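Local atomic coordinates of putative deoxyribonuclease yjjV (Escherichia coli, PDB entry 1ZZM), a protein that probably hydrolyses ester bonds, as a TatD-type member of the metallo-dependent hydrolases that binds two divalent metal cations per subunit. Residues Ala231-Cys234 with Glu235-Glu239; Ala166-Phe169 with Val170-Tyr174; Asp210-Asn214 with Gly215-Gln219. One frame throughout, in Å; residues are numbered along the deposited sequence.

Contact 1: Ala231-Cys234 with Glu235-Glu239; sequences AVLC and ELRRE
L233 sends CG away from its own backbone N (chi1 178°), which lays the leucine alongside R237, whose CG is turned anti to its carbonyl carbon (chi1 -56°); L233 CD1 meets R237 CG at 3.8 Å, and the two side chains point the same way. The pair closes the C-terminal end of helix 226-236 in this hydrolase of the TIM-barrel clan. R237 is the first residue to leave helical backbone angles, yet its N still donates to L233 O at 3.0 Å, while L236 N bonds V232 O one step earlier. Beyond CG, bends at chi2 and chi3 carry the guanidinium round to E239 in a side-on salt bridge: NE donates to OE1 at 3.0 Å and NH2 to OE2 at 2.9 Å. Both carboxylate oxygens are met on their syn sides, close to the guanidinium plane, a two-point grip that fixes its rotation. NH1 adds hydrogen bonds to I194 O and L197 O, tying this helix end to that of helix 190-196, and L233 packs on I194 and on I244 of helix 241-256. Shortening R237 to an alanine is likely to leave the E239 carboxylate without its charge mate, L197 O and I194 O without the NH1 donor, and a gap beside L233 CD1. On the solvent side, a water spans one helical turn, donating to A231 O at 2.9 Å and to E235 OE2 at 3.2 Å.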
loop_
_atom_site.group_PDB
_atom_site.type_symbol
_atom_site.label_atom_id
_atom_site.label_comp_id
_atom_site.label_asym_id
_atom_site.label_seq_id
_atom_site.Cartn_x
_atom_site.Cartn_y
_atom_site.Cartn_z
ATOM N N ALA A 231 16.960 4.487 2.781
ATOM C CA ALA A 231 18.426 4.445 2.775
ATOM C C ALA A 231 18.872 3.284 1.901
ATOM O O ALA A 231 19.818 3.400 1.139
ATOM C CB ALA A 231 18.974 4.281 4.206
ATOM N N VAL A 232 18.192 2.153 2.001
ATOM C CA VAL A 232 18.560 1.017 1.177
ATOM C C VAL A 232 18.237 1.271 -0.290
ATOM O O VAL A 232 19.000 0.884 -1.185
ATOM C CB VAL A 232 17.860 -0.237 1.679
ATOM C CG1 VAL A 232 18.108 -1.407 0.744
ATOM C CG2 VAL A 232 18.375 -0.559 3.075
ATOM N N LEU A 233 17.100 1.913 -0.548
ATOM C CA LEU A 233 16.722 2.229 -1.931
ATOM C C LEU A 233 17.790 3.118 -2.559
ATOM O O LEU A 233 18.093 2.998 -3.739
ATOM C CB LEU A 233 15.386 2.965 -1.972
ATOM C CG LEU A 233 14.880 3.393 -3.358
ATOM C CD1 LEU A 233 14.661 2.172 -4.236
ATOM C CD2 LEU A 233 13.547 4.202 -3.201
ATOM N N CYS A 234 18.357 4.029 -1.774
ATOM C CA CYS A 234 19.398 4.896 -2.315
ATOM C C CYS A 234 20.633 4.093 -2.719
ATOM O O CYS A 234 21.331 4.463 -3.661
ATOM C CB CYS A 234 19.807 5.954 -1.303
ATOM S SG CYS A 234 18.552 7.186 -1.020
ATOM N N GLU A 235 20.899 2.997 -2.019
ATOM C CA GLU A 235 22.063 2.176 -2.338
ATOM C C GLU A 235 21.837 1.446 -3.659
ATOM O O GLU A 235 22.786 1.131 -4.378
ATOM C CB GLU A 235 22.327 1.159 -1.215
ATOM C CG GLU A 235 22.873 1.777 0.077
ATOM C CD GLU A 235 22.692 0.879 1.300
ATOM O OE1 GLU A 235 22.380 -0.329 1.145
ATOM O OE2 GLU A 235 22.871 1.403 2.426
ATOM N N LEU A 236 20.576 1.168 -3.973
ATOM C CA LEU A 236 20.228 0.468 -5.199
ATOM C C LEU A 236 20.157 1.362 -6.421
ATOM O O LEU A 236 20.426 0.934 -7.543
ATOM C CB LEU A 236 18.859 -0.194 -5.064
ATOM C CG LEU A 236 18.725 -1.330 -4.068
ATOM C CD1 LEU A 236 17.267 -1.799 -3.979
ATOM C CD2 LEU A 236 19.643 -2.428 -4.520
ATOM N N ARG A 237 19.772 2.606 -6.208
ATOM C CA ARG A 237 19.599 3.525 -7.320
ATOM C C ARG A 237 20.822 4.316 -7.686
ATOM O O ARG A 237 21.718 4.490 -6.869
ATOM C CB ARG A 237 18.480 4.507 -6.984
ATOM C CG ARG A 237 17.170 3.811 -6.639
ATOM C CD ARG A 237 16.616 3.105 -7.868
ATOM N NE ARG A 237 16.333 4.048 -8.954
ATOM C CZ ARG A 237 15.466 3.810 -9.938
ATOM N NH1 ARG A 237 14.791 2.659 -9.962
ATOM N NH2 ARG A 237 15.286 4.708 -10.905
ATOM N N ARG A 238 20.832 4.831 -8.910
ATOM C CA ARG A 238 21.934 5.675 -9.368
ATOM C C ARG A 238 21.697 7.137 -8.975
ATOM O O ARG A 238 22.644 7.852 -8.668
ATOM C CB ARG A 238 22.090 5.592 -10.896
ATOM C CG ARG A 238 22.660 4.276 -11.410
ATOM C CD ARG A 238 24.091 4.050 -10.929
ATOM N NE ARG A 238 25.050 5.019 -11.472
ATOM C CZ ARG A 238 25.616 4.937 -12.676
ATOM N NH1 ARG A 238 25.327 3.922 -13.486
ATOM N NH2 ARG A 238 26.479 5.874 -13.067
ATOM N N GLU A 239 20.440 7.580 -8.976
ATOM C CA GLU A 239 20.117 8.973 -8.641
ATOM C C GLU A 239 20.526 9.369 -7.233
ATOM O O GLU A 239 20.588 8.530 -6.333
ATOM C CB GLU A 239 18.607 9.250 -8.803
ATOM C CG GLU A 239 18.004 8.900 -10.163
ATOM C CD GLU A 239 17.565 7.437 -10.265
ATOM O OE1 GLU A 239 17.891 6.629 -9.377
ATOM O OE2 GLU A 239 16.893 7.076 -11.241
HETATM O O HOH W 1 22.467 4.492 1.652
HETATM O O HOH W 2 21.648 6.952 -4.388
#

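Contact 2: Ala166-Phe169 with Val170-Tyr174; sequences AERF and VQLGY
F169 O accepts a hydrogen bond from Y174 N at 2.9 Å (N-H...O angle 154°), the donor standing well tilted from the carbonyl plane, and a weak one from L172 N. The Y174 bond and that from G173 N to V170 O (2.9 Å) form the Schellman motif that ends helix 163-171, within the beta-alpha-beta unit running from strand 154-156 to strand 175-178. G173 makes the reversal with a phi of 93°, at which a side chain would press on the carbonyl O of L172. The same F169 O lies at the edge of the Y174 ring, near its plane, and the CB atoms of F169 and Y174 approach to 4.2 Å. One turn back, the regular bond from V170 N to A166 O leaves V170 CG2 resting 3.3 Å from A166 O, because CG2 is anti to the carbonyl carbon of V170. Further out, A142 and L145 of helix 138-148 pack against F169, which also touches I176 of the next strand. Y174 shares L145 with it and adds V130 and L132 of strand 130-135. Past the turn, G173 O is hydrogen-bonded to T153 OG1.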
loop_
_atom_site.group_PDB
_atom_site.type_symbol
_atom_site.label_atom_id
_atom_site.label_comp_id
_atom_site.label_asym_id
_atom_site.label_seq_id
_atom_site.Cartn_x
_atom_site.Cartn_y
_atom_site.Cartn_z
ATOM N N ALA A 166 6.878 -6.591 -12.640
ATOM C CA ALA A 166 6.875 -5.175 -12.259
ATOM C C ALA A 166 6.639 -4.288 -13.461
ATOM O O ALA A 166 5.787 -3.396 -13.421
ATOM C CB ALA A 166 8.192 -4.795 -11.591
ATOM N N GLU A 167 7.386 -4.527 -14.540
ATOM C CA GLU A 167 7.240 -3.712 -15.746
ATOM C C GLU A 167 5.830 -3.800 -16.313
ATOM O O GLU A 167 5.296 -2.805 -16.782
ATOM C CB GLU A 167 8.263 -4.119 -16.812
ATOM C CG GLU A 167 9.707 -3.946 -16.355
ATOM C CD GLU A 167 10.706 -4.218 -17.477
ATOM O OE1 GLU A 167 10.455 -5.134 -18.290
ATOM O OE2 GLU A 167 11.741 -3.522 -17.532
ATOM N N ARG A 168 5.208 -4.975 -16.244
ATOM C CA ARG A 168 3.836 -5.093 -16.740
ATOM C C ARG A 168 2.895 -4.200 -15.935
ATOM O O ARG A 168 1.993 -3.596 -16.485
ATOM C CB ARG A 168 3.342 -6.533 -16.674
ATOM C CG ARG A 168 1.947 -6.738 -17.282
ATOM C CD ARG A 168 1.610 -8.220 -17.195
ATOM N NE ARG A 168 0.306 -8.585 -17.728
ATOM C CZ ARG A 168 -0.200 -9.812 -17.646
ATOM N NH1 ARG A 168 0.496 -10.780 -17.062
ATOM N NH2 ARG A 168 -1.412 -10.071 -18.121
ATOM N N PHE A 169 3.100 -4.125 -14.622
ATOM C CA PHE A 169 2.241 -3.262 -13.805
ATOM C C PHE A 169 2.504 -1.790 -14.168
ATOM O O PHE A 169 1.580 -0.989 -14.308
ATOM C CB PHE A 169 2.549 -3.455 -12.318
ATOM C CG PHE A 169 1.970 -4.719 -11.722
ATOM C CD1 PHE A 169 0.647 -5.101 -11.988
ATOM C CD2 PHE A 169 2.738 -5.518 -10.867
ATOM C CE1 PHE A 169 0.116 -6.241 -11.415
ATOM C CE2 PHE A 169 2.202 -6.668 -10.288
ATOM C CZ PHE A 169 0.887 -7.032 -10.559
ATOM N N VAL A 170 3.774 -1.445 -14.326
ATOM C CA VAL A 170 4.151 -0.066 -14.647
ATOM C C VAL A 170 3.573 0.331 -16.015
ATOM O O VAL A 170 3.090 1.462 -16.197
ATOM C CB VAL A 170 5.702 0.071 -14.654
ATOM C CG1 VAL A 170 6.133 1.456 -15.144
ATOM C CG2 VAL A 170 6.227 -0.138 -13.237
ATOM N N GLN A 171 3.606 -0.609 -16.960
ATOM C CA GLN A 171 3.086 -0.340 -18.298
ATOM C C GLN A 171 1.557 -0.199 -18.287
ATOM O O GLN A 171 0.986 0.423 -19.186
ATOM C CB GLN A 171 3.611 -1.408 -19.282
ATOM C CG GLN A 171 5.153 -1.254 -19.420
ATOM C CD GLN A 171 5.891 -2.426 -20.094
ATOM O OE1 GLN A 171 5.349 -3.530 -20.269
ATOM N NE2 GLN A 171 7.162 -2.187 -20.444
ATOM N N LEU A 172 0.907 -0.731 -17.253
ATOM C CA LEU A 172 -0.545 -0.568 -17.117
ATOM C C LEU A 172 -0.844 0.742 -16.355
ATOM O O LEU A 172 -2.008 1.075 -16.106
ATOM C CB LEU A 172 -1.165 -1.771 -16.377
ATOM C CG LEU A 172 -1.163 -3.010 -17.271
ATOM C CD1 LEU A 172 -1.643 -4.248 -16.463
ATOM C CD2 LEU A 172 -2.083 -2.735 -18.452
ATOM N N GLY A 173 0.216 1.456 -15.967
ATOM C CA GLY A 173 0.079 2.727 -15.270
ATOM C C GLY A 173 0.082 2.650 -13.756
ATOM O O GLY A 173 -0.197 3.636 -13.074
ATOM N N TYR A 174 0.399 1.478 -13.229
ATOM C CA TYR A 174 0.421 1.282 -11.771
ATOM C C TYR A 174 1.781 1.586 -11.174
ATOM O O TYR A 174 2.814 1.515 -11.873
ATOM C CB TYR A 174 0.022 -0.161 -11.433
ATOM C CG TYR A 174 -1.461 -0.364 -11.643
ATOM C CD1 TYR A 174 -2.360 -0.216 -10.577
ATOM C CD2 TYR A 174 -1.973 -0.539 -12.926
ATOM C CE1 TYR A 174 -3.738 -0.224 -10.799
ATOM C CE2 TYR A 174 -3.329 -0.541 -13.164
ATOM C CZ TYR A 174 -4.206 -0.377 -12.091
ATOM O OH TYR A 174 -5.549 -0.339 -12.327
#

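Contact 3: Asp210-Asn214 with Gly215-Gln219; sequences DMPLN and GFQGQ
P212 and L213 fold back on F216 and Q217 in a local turn contact at the protein surface, within the loop that leads from strand 202-204 to helix 226-236. Carbon contacts support this: P212 CB lies 3.8 Å from F216 O, and P212 CG meets Q217 CG at 4.2 Å, the two side chains crossing at about a right angle. Next to P212 in the chain, L213 touches F216 through CB, which lies 4.3 Å from F216 CD1. The backbone evidence is a pair of type II beta turns sharing F216, L213 to F216 and then F216 to Q219. The first is closed by F216 N donating to L213 O at 2.9 Å, with the donor tilted 31° from the carbonyl plane. G215 and G218 occupy the third positions with phi of 98° and 95°, where a CB would run into the preceding carbonyl oxygen. L213 O and N214 O lie at the edge of the F216 ring, near its plane, N214 O 3.6 Å from F216 CD1. Outside the loop, R228 of helix 226-236 touches both L213 and F216, while Y184 OH is hydrogen-bonded to P212 O. At the start of the segment, D210 is part of the pocket holding the bound polyethylene glycol, and its O accepts from N221 ND2. N214 N is hydrogen-bonded to T183 OG1.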
loop_
_atom_site.group_PDB
_atom_site.type_symbol
_atom_site.label_atom_id
_atom_site.label_comp_id
_atom_site.label_asym_id
_atom_site.label_seq_id
_atom_site.Cartn_x
_atom_site.Cartn_y
_atom_site.Cartn_z
ATOM N N ASP A 210 3.635 -5.633 9.640
ATOM C CA ASP A 210 4.227 -6.808 8.971
ATOM C C ASP A 210 5.472 -6.417 8.164
ATOM O O ASP A 210 5.882 -5.249 8.192
ATOM C CB ASP A 210 3.187 -7.476 8.062
ATOM C CG ASP A 210 1.947 -7.942 8.832
ATOM O OD1 ASP A 210 2.057 -8.246 10.047
ATOM O OD2 ASP A 210 0.858 -8.029 8.219
ATOM N N MET A 211 6.065 -7.395 7.468
ATOM C CA MET A 211 7.260 -7.185 6.641
ATOM C C MET A 211 8.443 -6.498 7.370
ATOM O O MET A 211 8.974 -5.484 6.917
ATOM C CB MET A 211 6.854 -6.409 5.356
ATOM C CG MET A 211 5.745 -7.140 4.498
ATOM S SD MET A 211 5.176 -6.394 2.864
ATOM C CE MET A 211 6.414 -7.056 1.727
ATOM N N PRO A 212 8.884 -7.059 8.521
ATOM C CA PRO A 212 10.006 -6.477 9.279
ATOM C C PRO A 212 11.258 -6.384 8.413
ATOM O O PRO A 212 11.479 -7.248 7.560
ATOM C CB PRO A 212 10.177 -7.453 10.459
ATOM C CG PRO A 212 9.656 -8.749 9.919
ATOM C CD PRO A 212 8.406 -8.289 9.168
ATOM N N LEU A 213 12.065 -5.344 8.589
ATOM C CA LEU A 213 13.270 -5.237 7.763
ATOM C C LEU A 213 14.383 -6.178 8.258
ATOM O O LEU A 213 14.371 -6.645 9.415
ATOM C CB LEU A 213 13.796 -3.804 7.738
ATOM C CG LEU A 213 13.129 -2.785 6.805
ATOM C CD1 LEU A 213 11.615 -2.601 7.133
ATOM C CD2 LEU A 213 13.868 -1.490 6.928
ATOM N N ASN A 214 15.339 -6.440 7.367
ATOM C CA ASN A 214 16.484 -7.310 7.657
ATOM C C ASN A 214 17.234 -6.799 8.885
ATOM O O ASN A 214 17.708 -5.665 8.901
ATOM C CB ASN A 214 17.442 -7.352 6.456
ATOM C CG ASN A 214 18.435 -8.501 6.543
ATOM O OD1 ASN A 214 18.515 -9.171 7.564
ATOM N ND2 ASN A 214 19.179 -8.741 5.469
ATOM N N GLY A 215 17.327 -7.639 9.910
ATOM C CA GLY A 215 18.029 -7.239 11.122
ATOM C C GLY A 215 17.090 -6.749 12.207
ATOM O O GLY A 215 17.536 -6.372 13.303
ATOM N N PHE A 216 15.792 -6.756 11.901
ATOM C CA PHE A 216 14.772 -6.302 12.830
ATOM C C PHE A 216 13.667 -7.305 12.972
ATOM O O PHE A 216 12.582 -6.980 13.427
ATOM C CB PHE A 216 14.188 -4.964 12.366
ATOM C CG PHE A 216 15.172 -3.844 12.402
ATOM C CD1 PHE A 216 16.049 -3.634 11.345
ATOM C CD2 PHE A 216 15.271 -3.032 13.530
ATOM C CE1 PHE A 216 17.011 -2.637 11.407
ATOM C CE2 PHE A 216 16.225 -2.040 13.601
ATOM C CZ PHE A 216 17.103 -1.839 12.534
ATOM N N GLN A 217 13.930 -8.540 12.577
ATOM C CA GLN A 217 12.921 -9.577 12.690
ATOM C C GLN A 217 12.695 -9.920 14.168
ATOM O O GLN A 217 13.560 -9.663 15.015
ATOM C CB GLN A 217 13.373 -10.811 11.913
ATOM C CG GLN A 217 13.348 -10.589 10.418
ATOM C CD GLN A 217 14.223 -11.564 9.668
ATOM O OE1 GLN A 217 15.452 -11.415 9.629
ATOM N NE2 GLN A 217 13.598 -12.577 9.065
ATOM N N GLY A 218 11.527 -10.477 14.475
ATOM C CA GLY A 218 11.224 -10.826 15.854
ATOM C C GLY A 218 10.430 -9.784 16.633
ATOM O O GLY A 218 10.052 -10.034 17.775
ATOM N N GLN A 219 10.199 -8.613 16.031
ATOM C CA GLN A 219 9.430 -7.537 16.665
ATOM C C GLN A 219 8.633 -6.816 15.573
ATOM O O GLN A 219 8.990 -6.854 14.400
ATOM C CB GLN A 219 10.355 -6.548 17.393
ATOM C CG GLN A 219 11.274 -5.717 16.511
ATOM C CD GLN A 219 12.357 -4.979 17.301
ATOM O OE1 GLN A 219 12.065 -4.217 18.233
ATOM N NE2 GLN A 219 13.615 -5.202 16.927
#

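Overall arrangement
Contacts 1 and 3 share helix 226-236: L213 and F216 of contact 3 pack on its R228, and contact 1 ends it, with centres 20 Å apart and nearest atoms about 6 Å apart. Contact 2 ends another helix, its centre 21 Å from that of contact 1; L197 links them, touched by A166 and hydrogen-bonded through its O to R237 NH1. Contacts 2 and 3 are the most separate, 28 Å between centres. None holds a metal ligand. The F169 side chain is about 10 Å from those of H133 and H157, and that of P212 about 8 Å from that of D207; contact 3 contributes D210 to the glycol pocket, and contact 1 lies away from these sites.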